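Local coordinates for protein GNAT family acetyltransferase (Mycobacterium smegmatis, PDB 6C30) that probably transfers an acetyl group from acetyl-CoA to an amine, as expected of a RimJ-type N-acetyltransferase of the GNAT family, at residues L139-C142 and F143-Q147; A204-R207 and L208-G212. All blocks are in the same frame, centred on the assembly; numbering follows the deposited sequence.

How the contacts relate
Both contacts are local, each formed by neighbours along the chain, and they come in series: contact 1 is complete before contact 2 begins, so they neither nest nor cross. Contact 1 closes the last turn of helix 130-143 and the bend that leads into strand 150-155. The chain then runs through helix 160-169 and strands 172-180 and 186-196 before contact 2 builds the first turns of helix 204-217. The two centres lie about 14 Å apart. They meet where CD1 of L139 packs on CB of A205 at 3.9 Å, part of the packing between the C-terminal helix and helix 130-143.

Contact 1 (L139-C142 and F143-Q147); sequences LDHC and FTAVQ
T144 folds back on the last turn of helix 130-143, and its OG1 donates a hydrogen bond of 2.7 Å to D140 O. With chi1 at 55°, OG1 sits between the backbone N and the carbonyl carbon of T144, where the hydroxyl can reach back to a helix carbonyl. It approaches from 30° outside the carbonyl plane of D140, while T144 N adds only weak bonds to D140 O and H141 O. The regular helical bond is F143 N to L139 O, 2.9 Å. V146 N, five residues after H141, reaches H141 O at 3.2 Å (N-H...O 159°), a wider span than the helical i to i+4. Thus the chain remains tied to the helix although it has already left the helical path. OD2 of D140 forms a salt bridge with NH2 of R213, on helix 204-217.

The H141 ring supplies the CH-pi contact: CB of A145 lies over one face, 3.9 Å from the ring centroid. CG2 of V146 approaches CD2 of the same imidazole at 3.7 Å, the two side chains crossing at about a right angle. H141 NE2 is hydrogen-bonded to G12 O, which should help fix the turn of the ring beneath A145.

Apolar packing is looser between L139 and F143, which lie side by side and point the same way, CD2 of L139 being 4.1 Å from CE2 of F143. Both also touch I151 and I195, so this side of the helix end rests on strands 150-155 and 186-196.

From T144 to Q147 the backbone makes a type I beta turn, closed by Q147 N to T144 O. Together these bonds form a helix C-terminus running straight into a turn, within the alpha-to-beta connection between helix 130-143 and strand 150-155 of the GNAT fold.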
ATOM      1  N   LEU A 139     -17.288   2.732  -3.427  1.00 14.47           N
ATOM      2  CA  LEU A 139     -18.619   2.959  -2.868  1.00 14.36           C
ATOM      3  C   LEU A 139     -18.579   3.032  -1.354  1.00 14.74           C
ATOM      4  O   LEU A 139     -19.190   3.916  -0.762  1.00 15.36           O
ATOM      5  CB  LEU A 139     -19.589   1.862  -3.315  1.00 13.89           C
ATOM      6  CG  LEU A 139     -19.976   1.897  -4.791  1.00 14.12           C
ATOM      7  CD1 LEU A 139     -20.814   0.674  -5.133  1.00 16.08           C
ATOM      8  CD2 LEU A 139     -20.725   3.191  -5.127  1.00 15.09           C
ATOM      9  N   ASP A 140     -17.875   2.098  -0.720  1.00 14.92           N
ATOM     10  CA  ASP A 140     -17.827   2.102   0.736  1.00 17.45           C
ATOM     11  C   ASP A 140     -17.219   3.404   1.242  1.00 17.53           C
ATOM     12  O   ASP A 140     -17.735   4.035   2.163  1.00 16.06           O
ATOM     13  CB  ASP A 140     -17.036   0.903   1.255  1.00 17.27           C
ATOM     14  CG  ASP A 140     -17.096   0.787   2.761  1.00 25.64           C
ATOM     15  OD1 ASP A 140     -18.144   0.336   3.273  1.00 29.70           O
ATOM     16  OD2 ASP A 140     -16.102   1.145   3.428  1.00 31.59           O
ATOM     17  N   HIS A 141     -16.130   3.821   0.609  1.00 14.98           N
ATOM     18  CA  HIS A 141     -15.472   5.060   0.986  1.00 13.89           C
ATOM     19  C   HIS A 141     -16.375   6.278   0.772  1.00 14.92           C
ATOM     20  O   HIS A 141     -16.455   7.164   1.621  1.00 16.20           O
ATOM     21  CB  HIS A 141     -14.174   5.215   0.194  1.00 14.05           C
ATOM     22  CG  HIS A 141     -13.293   6.303   0.706  1.00 14.38           C
ATOM     23  ND1 HIS A 141     -12.671   6.233   1.932  1.00 17.13           N
ATOM     24  CD2 HIS A 141     -12.934   7.493   0.166  1.00 14.82           C
ATOM     25  CE1 HIS A 141     -11.960   7.329   2.125  1.00 16.83           C
ATOM     26  NE2 HIS A 141     -12.099   8.109   1.067  1.00 15.70           N
ATOM     27  N   CYS A 142     -17.054   6.320  -0.369  1.00 13.23           N
ATOM     28  CA  CYS A 142     -17.928   7.448  -0.684  1.00 15.36           C
ATOM     29  C   CYS A 142     -19.101   7.571   0.279  1.00 15.13           C
ATOM     30  O   CYS A 142     -19.486   8.678   0.646  1.00 15.81           O
ATOM     31  CB  CYS A 142     -18.453   7.326  -2.113  1.00 13.31           C
ATOM     32  SG  CYS A 142     -17.225   7.780  -3.362  1.00 16.05           S
ATOM     33  N   PHE A 143     -19.667   6.435   0.671  1.00 16.04           N
ATOM     34  CA  PHE A 143     -20.868   6.445   1.505  1.00 16.29           C
ATOM     35  C   PHE A 143     -20.527   6.556   2.991  1.00 19.14           C
ATOM     36  O   PHE A 143     -21.425   6.684   3.829  1.00 21.36           O
ATOM     37  CB  PHE A 143     -21.712   5.192   1.237  1.00 16.49           C
ATOM     38  CG  PHE A 143     -22.380   5.180  -0.117  1.00 16.14           C
ATOM     39  CD1 PHE A 143     -22.767   6.358  -0.732  1.00 16.90           C
ATOM     40  CD2 PHE A 143     -22.617   3.982  -0.771  1.00 18.63           C
ATOM     41  CE1 PHE A 143     -23.383   6.332  -1.986  1.00 17.42           C
ATOM     42  CE2 PHE A 143     -23.228   3.952  -2.020  1.00 18.62           C
ATOM     43  CZ  PHE A 143     -23.617   5.128  -2.619  1.00 16.57           C
ATOM     44  N   THR A 144     -19.237   6.527   3.320  1.00 16.72           N
ATOM     45  CA  THR A 144     -18.803   6.739   4.701  1.00 17.22           C
ATOM     46  C   THR A 144     -17.984   8.026   4.808  1.00 16.80           C
ATOM     47  O   THR A 144     -18.529   9.091   5.117  1.00 19.55           O
ATOM     48  CB  THR A 144     -17.998   5.532   5.247  1.00 19.42           C
ATOM     49  OG1 THR A 144     -16.881   5.243   4.391  1.00 19.70           O
ATOM     50  CG2 THR A 144     -18.885   4.300   5.331  1.00 18.47           C
ATOM     51  N   ALA A 145     -16.689   7.936   4.508  1.00 16.57           N
ATOM     52  CA  ALA A 145     -15.762   9.056   4.668  1.00 18.65           C
ATOM     53  C   ALA A 145     -16.120  10.317   3.872  1.00 17.83           C
ATOM     54  O   ALA A 145     -15.931  11.431   4.365  1.00 21.00           O
ATOM     55  CB  ALA A 145     -14.353   8.604   4.299  1.00 17.48           C
ATOM     56  N   VAL A 146     -16.629  10.158   2.653  1.00 17.06           N
ATOM     57  CA  VAL A 146     -16.915  11.331   1.815  1.00 17.52           C
ATOM     58  C   VAL A 146     -18.328  11.869   2.107  1.00 16.43           C
ATOM     59  O   VAL A 146     -18.708  12.945   1.642  1.00 17.30           O
ATOM     60  CB  VAL A 146     -16.736  11.003   0.302  1.00 16.15           C
ATOM     61  CG1 VAL A 146     -16.717  12.279  -0.552  1.00 15.49           C
ATOM     62  CG2 VAL A 146     -15.430  10.236   0.094  1.00 16.11           C
ATOM     63  N   GLN A 147     -19.079  11.120   2.915  1.00 17.37           N
ATOM     64  CA  GLN A 147     -20.409  11.528   3.386  1.00 18.75           C
ATOM     65  C   GLN A 147     -21.394  11.731   2.237  1.00 19.44           C
ATOM     66  O   GLN A 147     -22.291  12.577   2.303  1.00 20.42           O
ATOM     67  CB  GLN A 147     -20.308  12.805   4.230  1.00 22.22           C
ATOM     68  CG  GLN A 147     -19.441  12.633   5.467  1.00 22.74           C
ATOM     69  CD  GLN A 147     -19.184  13.944   6.186  1.00 32.67           C
ATOM     70  OE1 GLN A 147     -19.628  15.006   5.748  1.00 38.41           O
ATOM     71  NE2 GLN A 147     -18.460  13.875   7.299  1.00 41.86           N
TER

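Contact 2 (A204-R207 and L208-G212); sequences AAHR and LVAAG
L208 N donates to A204 O over 2.9 Å, the first of four successive i to i+4 bonds that make this the N-terminal part of an alpha-helix, 204-217. V209 N to A205 O follows at 3.1 Å, and the series continues from A210 N to H206 O and from A211 N to R207 O. All four follow the regular helical pattern. Just upstream, S203 OG accepts a hydrogen bond from H206 N in the first turn.

R207 takes its polar end back toward that start. The chain bends at chi3 (-63°), and the guanidinium passes over A204, whose CA lies 3.5 Å above its plane, offset toward the rim. NH1 is hydrogen-bonded to Q202 O, so the arginine spans the first turn and its positive charge lies near the N-terminal end of the helix.

The side chains divide the helix into two sides. A205, L208 and V209 face helix 130-143: V209 rests on A136, and L208 on T132 and A133. With CG of L208 anti to its backbone N (chi1 -168°), the branched end swings away from A204-R207 toward that neighbouring helix. R207, A210 and A211 occupy the more solvent-accessible side.

Beta carbons also lie close to the carbonyls of the preceding turn. CB of L208 is 3.4 Å from A204 O, CB of A210 is the same distance from H206 O, and CB of A211 comes to 3.3 Å from R207 O.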
ATOM      1  N   ALA A 204     -24.197  -6.353  -3.217  1.00 18.61           N
ATOM      2  CA  ALA A 204     -23.040  -7.188  -3.495  1.00 19.23           C
ATOM      3  C   ALA A 204     -21.746  -6.428  -3.176  1.00 17.48           C
ATOM      4  O   ALA A 204     -20.760  -7.037  -2.758  1.00 18.70           O
ATOM      5  CB  ALA A 204     -23.046  -7.649  -4.945  1.00 21.70           C
ATOM      6  N   ALA A 205     -21.755  -5.108  -3.364  1.00 17.29           N
ATOM      7  CA  ALA A 205     -20.571  -4.299  -3.068  1.00 17.74           C
ATOM      8  C   ALA A 205     -20.169  -4.419  -1.602  1.00 17.20           C
ATOM      9  O   ALA A 205     -18.984  -4.574  -1.276  1.00 17.43           O
ATOM     10  CB  ALA A 205     -20.815  -2.845  -3.420  1.00 16.36           C
ATOM     11  N   HIS A 206     -21.149  -4.332  -0.709  1.00 19.54           N
ATOM     12  CA  HIS A 206     -20.858  -4.460   0.711  1.00 17.16           C
ATOM     13  C   HIS A 206     -20.363  -5.862   1.045  1.00 19.03           C
ATOM     14  O   HIS A 206     -19.421  -6.010   1.819  1.00 17.46           O
ATOM     15  CB  HIS A 206     -22.081  -4.130   1.561  1.00 22.35           C
ATOM     16  CG  HIS A 206     -21.860  -4.366   3.021  1.00 26.64           C
ATOM     17  ND1 HIS A 206     -21.083  -3.534   3.800  1.00 36.22           N
ATOM     18  CD2 HIS A 206     -22.277  -5.364   3.835  1.00 28.66           C
ATOM     19  CE1 HIS A 206     -21.051  -3.996   5.036  1.00 35.30           C
ATOM     20  NE2 HIS A 206     -21.765  -5.107   5.084  1.00 33.71           N
ATOM     21  N   ARG A 207     -20.980  -6.882   0.456  1.00 17.83           N
ATOM     22  CA  ARG A 207     -20.564  -8.254   0.730  1.00 19.59           C
ATOM     23  C   ARG A 207     -19.133  -8.480   0.254  1.00 18.97           C
ATOM     24  O   ARG A 207     -18.353  -9.158   0.917  1.00 17.98           O
ATOM     25  CB  ARG A 207     -21.519  -9.259   0.080  1.00 18.75           C
ATOM     26  CG  ARG A 207     -22.899  -9.275   0.741  1.00 20.35           C
ATOM     27  CD  ARG A 207     -23.760 -10.454   0.299  1.00 22.46           C
ATOM     28  NE  ARG A 207     -24.072 -10.427  -1.129  1.00 20.32           N
ATOM     29  CZ  ARG A 207     -25.068  -9.729  -1.665  1.00 21.41           C
ATOM     30  NH1 ARG A 207     -25.844  -8.975  -0.898  1.00 21.86           N
ATOM     31  NH2 ARG A 207     -25.275  -9.780  -2.974  1.00 24.13           N
ATOM     32  N   LEU A 208     -18.776  -7.881  -0.878  1.00 18.32           N
ATOM     33  CA  LEU A 208     -17.435  -8.056  -1.431  1.00 16.79           C
ATOM     34  C   LEU A 208     -16.387  -7.460  -0.489  1.00 17.01           C
ATOM     35  O   LEU A 208     -15.374  -8.099  -0.181  1.00 16.33           O
ATOM     36  CB  LEU A 208     -17.353  -7.412  -2.825  1.00 17.73           C
ATOM     37  CG  LEU A 208     -16.145  -7.691  -3.730  1.00 18.68           C
ATOM     38  CD1 LEU A 208     -16.451  -7.244  -5.162  1.00 20.10           C
ATOM     39  CD2 LEU A 208     -14.850  -7.023  -3.245  1.00 20.24           C
ATOM     40  N   VAL A 209     -16.629  -6.236  -0.040  1.00 17.08           N
ATOM     41  CA  VAL A 209     -15.690  -5.567   0.841  1.00 15.43           C
ATOM     42  C   VAL A 209     -15.579  -6.300   2.182  1.00 18.45           C
ATOM     43  O   VAL A 209     -14.476  -6.508   2.689  1.00 17.38           O
ATOM     44  CB  VAL A 209     -16.094  -4.097   1.057  1.00 16.59           C
ATOM     45  CG1 VAL A 209     -15.336  -3.503   2.231  1.00 21.49           C
ATOM     46  CG2 VAL A 209     -15.840  -3.290  -0.210  1.00 18.29           C
ATOM     47  N   ALA A 210     -16.711  -6.722   2.743  1.00 17.22           N
ATOM     48  CA  ALA A 210     -16.692  -7.412   4.036  1.00 17.32           C
ATOM     49  C   ALA A 210     -15.911  -8.718   3.937  1.00 17.96           C
ATOM     50  O   ALA A 210     -15.086  -9.015   4.798  1.00 18.94           O
ATOM     51  CB  ALA A 210     -18.111  -7.668   4.524  1.00 21.30           C
ATOM     52  N   ALA A 211     -16.159  -9.487   2.883  1.00 16.21           N
ATOM     53  CA  ALA A 211     -15.448 -10.737   2.667  1.00 18.03           C
ATOM     54  C   ALA A 211     -13.968 -10.473   2.414  1.00 19.72           C
ATOM     55  O   ALA A 211     -13.105 -11.215   2.887  1.00 19.06           O
ATOM     56  CB  ALA A 211     -16.059 -11.509   1.504  1.00 20.83           C
ATOM     57  N   GLY A 212     -13.674  -9.409   1.672  1.00 17.81           N
ATOM     58  CA  GLY A 212     -12.297  -9.084   1.338  1.00 18.38           C
ATOM     59  C   GLY A 212     -11.501  -8.663   2.558  1.00 16.12           C
ATOM     60  O   GLY A 212     -10.314  -8.990   2.678  1.00 16.88           O
TER